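Local coordinates for protein GCN5-related N-acetyltransferase (Arthrobacter sp., PDB 2R1I) that probably transfers an acetyl group from acetyl-coenzyme A to an acceptor substrate, as other GNAT-family enzymes do, at residues 34-39 / 80-85; 69-74 / 85-90. One frame throughout, in Å; residues are numbered along the deposited sequence.

Contact 1: 34-39 / 80-85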
loop_
_atom_site.group_PDB
_atom_site.type_symbol
_atom_site.label_atom_id
_atom_site.label_comp_id
_atom_site.label_asym_id
_atom_site.label_seq_id
_atom_site.Cartn_x
_atom_site.Cartn_y
_atom_site.Cartn_z
ATOM N N ALA A 34 15.550 -15.231 12.207
ATOM C CA ALA A 34 16.776 -15.517 11.494
ATOM C C ALA A 34 16.520 -16.300 10.206
ATOM O O ALA A 34 17.168 -16.032 9.162
ATOM C CB ALA A 34 17.831 -16.227 12.413
ATOM N N THR A 35 15.602 -17.265 10.264
ATOM C CA THR A 35 15.233 -18.068 9.111
ATOM C C THR A 35 14.718 -17.180 8.000
ATOM O O THR A 35 15.182 -17.233 6.834
ATOM C CB THR A 35 14.174 -19.123 9.520
ATOM O OG1 THR A 35 14.813 -20.090 10.353
ATOM C CG2 THR A 35 13.541 -19.868 8.312
ATOM N N VAL A 36 13.798 -16.321 8.370
ATOM C CA VAL A 36 13.136 -15.404 7.419
ATOM C C VAL A 36 14.166 -14.425 6.836
ATOM O O VAL A 36 14.181 -14.174 5.630
ATOM C CB VAL A 36 11.943 -14.663 8.031
ATOM C CG1 VAL A 36 11.386 -13.639 7.043
ATOM C CG2 VAL A 36 10.820 -15.673 8.388
ATOM N N ALA A 37 15.021 -13.883 7.704
ATOM C CA ALA A 37 16.098 -12.972 7.274
ATOM C C ALA A 37 16.958 -13.599 6.182
ATOM O O ALA A 37 17.210 -12.986 5.139
ATOM C CB ALA A 37 16.966 -12.553 8.456
ATOM N N GLN A 38 17.365 -14.835 6.403
ATOM C CA GLN A 38 18.212 -15.560 5.454
ATOM C C GLN A 38 17.489 -15.883 4.158
ATOM O O GLN A 38 18.062 -15.715 3.060
ATOM C CB GLN A 38 18.716 -16.852 6.079
ATOM C CG GLN A 38 19.791 -17.556 5.286
ATOM C CD GLN A 38 21.104 -16.758 5.216
ATOM O OE1 GLN A 38 21.729 -16.450 6.245
ATOM N NE2 GLN A 38 21.518 -16.420 3.999
HETATM N N MSE A 39 16.231 -16.296 4.247
HETATM C CA MSE A 39 15.434 -16.488 3.046
HETATM C C MSE A 39 15.255 -15.218 2.214
HETATM O O MSE A 39 15.397 -15.271 0.970
HETATM C CB MSE A 39 14.082 -17.087 3.381
HETATM C CG MSE A 39 14.184 -18.435 4.030
HETATM SE SE MSE A 39 12.421 -19.026 4.539
HETATM C CE MSE A 39 11.781 -19.060 2.590
ATOM N N THR A 80 10.880 -23.288 2.032
ATOM C CA THR A 80 11.478 -22.914 0.740
ATOM C C THR A 80 10.738 -21.811 -0.022
ATOM O O THR A 80 11.165 -21.392 -1.120
ATOM C CB THR A 80 11.605 -24.136 -0.161
ATOM O OG1 THR A 80 10.308 -24.693 -0.396
ATOM C CG2 THR A 80 12.507 -25.186 0.504
ATOM N N GLY A 81 9.639 -21.365 0.550
ATOM C CA GLY A 81 8.866 -20.230 0.036
ATOM C C GLY A 81 8.246 -19.421 1.160
ATOM O O GLY A 81 7.977 -19.920 2.244
ATOM N N LEU A 82 7.990 -18.169 0.864
ATOM C CA LEU A 82 7.354 -17.293 1.831
ATOM C C LEU A 82 6.489 -16.241 1.171
ATOM O O LEU A 82 6.674 -15.943 -0.031
ATOM C CB LEU A 82 8.415 -16.658 2.735
ATOM C CG LEU A 82 9.467 -15.689 2.217
ATOM C CD1 LEU A 82 8.903 -14.316 1.832
ATOM C CD2 LEU A 82 10.540 -15.477 3.300
ATOM N N ALA A 83 5.540 -15.722 1.952
ATOM C CA ALA A 83 4.747 -14.554 1.601
ATOM C C ALA A 83 4.872 -13.505 2.718
ATOM O O ALA A 83 4.922 -13.885 3.896
ATOM C CB ALA A 83 3.305 -14.938 1.422
ATOM N N VAL A 84 4.940 -12.229 2.315
ATOM C CA VAL A 84 4.988 -11.065 3.222
ATOM C C VAL A 84 3.745 -10.235 2.945
ATOM O O VAL A 84 3.548 -9.790 1.787
ATOM C CB VAL A 84 6.261 -10.203 3.053
ATOM C CG1 VAL A 84 6.276 -9.074 4.059
ATOM C CG2 VAL A 84 7.493 -11.077 3.253
ATOM N N LEU A 85 2.959 -10.073 3.999
ATOM C CA LEU A 85 1.697 -9.287 3.983
ATOM C C LEU A 85 1.826 -8.091 4.857
ATOM O O LEU A 85 2.277 -8.213 5.984
ATOM C CB LEU A 85 0.528 -10.088 4.498
ATOM C CG LEU A 85 0.085 -11.252 3.612
ATOM C CD1 LEU A 85 -0.735 -12.293 4.396
ATOM C CD2 LEU A 85 -0.735 -10.706 2.436
#
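Met39, a selenomethionine in this crystal, reaches from helix 34-39 to strand 81-85 and lays its terminal methyl beside Leu82 and over the backbone that leads into it. Its CB points at the strand, and with CG anti to the carbonyl carbon (chi1 -61°) the chain runs out straight through chi2, then bends at the selenium. The bend sets Met39 CE 3.8 Å from Gly81 N and 3.9 Å from Thr80 C, so that the methyl rests against the peptide joining Thr80 and Gly81.

Leu82 comes the other way. Its CG sits between its own backbone N and carbonyl carbon (chi1 65°), and the CD2 branch does the touching: CD2 lies 3.9 Å from Met39 CE and equally 3.9 Å from Met39 CB, alongside the root and the end of one chain. One turn back along the helix, Val36 CG1 approaches Leu82 CD2 more loosely, at 4.3 Å. No hydrogen bond crosses the contact; the side chains meet by van der Waals packing, for which an unbranched Met39 and branched Leu82 and Val36 are suited.

The helix axis passes the strand almost at right angles (97°), 10.0 Å away, so few residues meet. Thr80 and Gly81 together face Ala75 in a classic beta bulge. Leu74 of strand 70-75 touches both Met39 and Leu82, Tyr104 of strand 97-104 also packs on Leu82, and Leu61 of helix 54-64 packs on Val36; helix 33-47 thus lies across one face of the central sheet, while Ala83 and Leu85 turn to helix 109-128 on the other.

Contact 2: 69-74 / 85-90; sequences DVVVLL and LSFRPN
Val71 and Leu85 bind each other through their backbones in both directions, the mark of an antiparallel hydrogen-bonded pair. Val71 N gives its hydrogen to Leu85 O at 2.8 Å, and Leu85 N returns the bond to Val71 O at 2.8 Å. A third bond, from Phe87 N to Asp69 O at 2.9 Å, lies just before strand 70-74 begins. Between these rungs lies the non-hydrogen-bonded pair Val70 and Ser86, whose alpha carbons approach to 4.4 Å. Weaker CA-H...O contacts fill in there: Val70 CA lies 3.2 Å from Leu85 O, and Ser86 CA 3.3 Å from Asp69 O.

The strands are the two arms of the beta hairpin 70-75 and 81-88 in the central sheet of the GNAT fold. Beta-branched valines suit such extended backbone, and side chains alternate between its faces: Val70 and Ser86 on one, Val71 and Leu85 on the other.

Apolar contacts are modest beside the ladder. Val71 CG2, held anti to its carbonyl carbon, meets Phe87 CE1 obliquely at 3.9 Å, while Asp69 O lies at the edge of that ring, near its plane. The aromatic side chain also packs on Leu125 of helix 109-128 and makes a cation-pi contact with Arg129.

Polar side chains look beyond the hairpin. Ser86 is buried, and its hydroxyl is satisfied by a hydrogen bond between OG and Asp101 OD1 of strand 97-104; a short polar chain suits a place where the partner lies on the adjacent strand. Arg88 forms a salt bridge with Glu135. At the subunit interface, Asp69 packs on Pro89 of the second subunit, and Ser86 on its Arg88.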
loop_
_atom_site.group_PDB
_atom_site.type_symbol
_atom_site.label_atom_id
_atom_site.label_comp_id
_atom_site.label_asym_id
_atom_site.label_seq_id
_atom_site.Cartn_x
_atom_site.Cartn_y
_atom_site.Cartn_z
ATOM N N ASP A 69 1.296 -5.988 12.051
ATOM C CA ASP A 69 1.284 -5.070 10.890
ATOM C C ASP A 69 1.882 -5.693 9.628
ATOM O O ASP A 69 1.483 -5.383 8.503
ATOM C CB ASP A 69 2.002 -3.777 11.240
ATOM C CG ASP A 69 1.487 -3.143 12.497
ATOM O OD1 ASP A 69 0.249 -2.995 12.600
ATOM O OD2 ASP A 69 2.335 -2.806 13.360
ATOM N N VAL A 70 2.982 -6.420 9.786
ATOM C CA VAL A 70 3.593 -7.212 8.705
ATOM C C VAL A 70 3.583 -8.640 9.203
ATOM O O VAL A 70 4.028 -8.936 10.320
ATOM C CB VAL A 70 5.018 -6.805 8.429
ATOM C CG1 VAL A 70 5.728 -7.778 7.454
ATOM C CG2 VAL A 70 5.023 -5.376 7.853
ATOM N N VAL A 71 3.002 -9.511 8.381
ATOM C CA VAL A 71 2.849 -10.925 8.708
ATOM C C VAL A 71 3.584 -11.711 7.623
ATOM O O VAL A 71 3.541 -11.368 6.441
ATOM C CB VAL A 71 1.335 -11.308 8.748
ATOM C CG1 VAL A 71 1.197 -12.885 8.797
ATOM C CG2 VAL A 71 0.568 -10.560 9.895
ATOM N N VAL A 72 4.309 -12.751 8.033
ATOM C CA VAL A 72 5.079 -13.595 7.100
ATOM C C VAL A 72 4.545 -15.026 7.231
ATOM O O VAL A 72 4.359 -15.541 8.339
ATOM C CB VAL A 72 6.583 -13.545 7.328
ATOM C CG1 VAL A 72 7.303 -14.619 6.455
ATOM C CG2 VAL A 72 7.105 -12.096 7.104
ATOM N N LEU A 73 4.224 -15.602 6.071
ATOM C CA LEU A 73 3.789 -17.023 5.959
ATOM C C LEU A 73 4.926 -17.825 5.326
ATOM O O LEU A 73 5.582 -17.336 4.375
ATOM C CB LEU A 73 2.471 -17.225 5.192
ATOM C CG LEU A 73 1.238 -16.486 5.708
ATOM C CD1 LEU A 73 0.030 -16.762 4.840
ATOM C CD2 LEU A 73 0.975 -16.816 7.173
ATOM N N LEU A 74 5.158 -19.042 5.848
ATOM C CA LEU A 74 6.213 -19.931 5.401
ATOM C C LEU A 74 5.605 -21.230 4.859
ATOM O O LEU A 74 4.672 -21.763 5.455
ATOM C CB LEU A 74 7.151 -20.299 6.548
ATOM C CG LEU A 74 7.921 -19.134 7.175
ATOM C CD1 LEU A 74 8.630 -19.576 8.420
ATOM C CD2 LEU A 74 8.899 -18.583 6.167
ATOM N N LEU A 85 2.959 -10.073 3.999
ATOM C CA LEU A 85 1.697 -9.287 3.983
ATOM C C LEU A 85 1.826 -8.091 4.857
ATOM O O LEU A 85 2.277 -8.213 5.984
ATOM C CB LEU A 85 0.528 -10.088 4.498
ATOM C CG LEU A 85 0.085 -11.252 3.612
ATOM C CD1 LEU A 85 -0.735 -12.293 4.396
ATOM C CD2 LEU A 85 -0.735 -10.706 2.436
ATOM N N SER A 86 1.367 -6.916 4.401
ATOM C CA SER A 86 1.263 -5.759 5.266
ATOM C C SER A 86 -0.196 -5.330 5.359
ATOM O O SER A 86 -0.941 -5.494 4.411
ATOM C CB SER A 86 2.105 -4.608 4.737
ATOM O OG SER A 86 1.708 -4.141 3.475
ATOM N N PHE A 87 -0.528 -4.792 6.520
ATOM C CA PHE A 87 -1.889 -4.333 6.854
ATOM C C PHE A 87 -1.871 -2.880 7.222
ATOM O O PHE A 87 -0.936 -2.400 7.880
ATOM C CB PHE A 87 -2.379 -5.150 8.037
ATOM C CG PHE A 87 -2.619 -6.592 7.720
ATOM C CD1 PHE A 87 -1.582 -7.509 7.744
ATOM C CD2 PHE A 87 -3.874 -7.002 7.328
ATOM C CE1 PHE A 87 -1.831 -8.838 7.385
ATOM C CE2 PHE A 87 -4.142 -8.285 6.977
ATOM C CZ PHE A 87 -3.112 -9.227 7.013
ATOM N N ARG A 88 -2.938 -2.175 6.865
ATOM C CA ARG A 88 -3.062 -0.762 7.204
ATOM C C ARG A 88 -4.552 -0.403 7.262
ATOM O O ARG A 88 -5.387 -1.047 6.606
ATOM C CB ARG A 88 -2.347 0.092 6.169
ATOM C CG ARG A 88 -3.044 0.187 4.828
ATOM C CD ARG A 88 -2.213 0.808 3.713
ATOM N NE ARG A 88 -3.025 1.060 2.534
ATOM C CZ ARG A 88 -3.217 0.230 1.500
ATOM N NH1 ARG A 88 -2.681 -0.986 1.462
ATOM N NH2 ARG A 88 -3.955 0.633 0.481
ATOM N N PRO A 89 -4.885 0.657 7.995
ATOM C CA PRO A 89 -6.296 1.074 7.950
ATOM C C PRO A 89 -6.581 1.877 6.635
ATOM O O PRO A 89 -5.646 2.347 5.985
ATOM C CB PRO A 89 -6.426 2.008 9.142
ATOM C CG PRO A 89 -5.150 2.014 9.870
ATOM C CD PRO A 89 -4.105 1.497 8.944
ATOM N N ASN A 90 -7.839 2.212 6.417
ATOM C CA ASN A 90 -8.262 2.904 5.192
ATOM C C ASN A 90 -9.564 3.625 5.514
ATOM O O ASN A 90 -10.420 3.050 6.177
ATOM C CB ASN A 90 -8.399 1.905 4.079
ATOM C CG ASN A 90 -8.702 2.554 2.719
ATOM O OD1 ASN A 90 -9.852 2.887 2.472
ATOM N ND2 ASN A 90 -7.698 2.687 1.856
#

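How the contacts relate
Both contacts are largely buried and draw on strand 81-88, sharing Leu85, which touches across contact 2 but not across contact 1, and they hold different neighbours to it. Contact 1 sets helix 33-47 on a face of the sheet through a few aliphatic groups; contact 2 builds the sheet itself by joining strand 70-75 edge to edge, so backbone hydrogen bonds dominate. Their centres are 14 Å apart, and the hairpin runs on without a break between them: Ala83 O lies 2.9 Å from Leu73 N, a probable hydrogen bond, and Val84 CG1 packs 3.7 Å from Val70 CG1. Each has an exposed margin, at Thr80 in contact 1 and Asp69 in contact 2, the latter beside the second subunit.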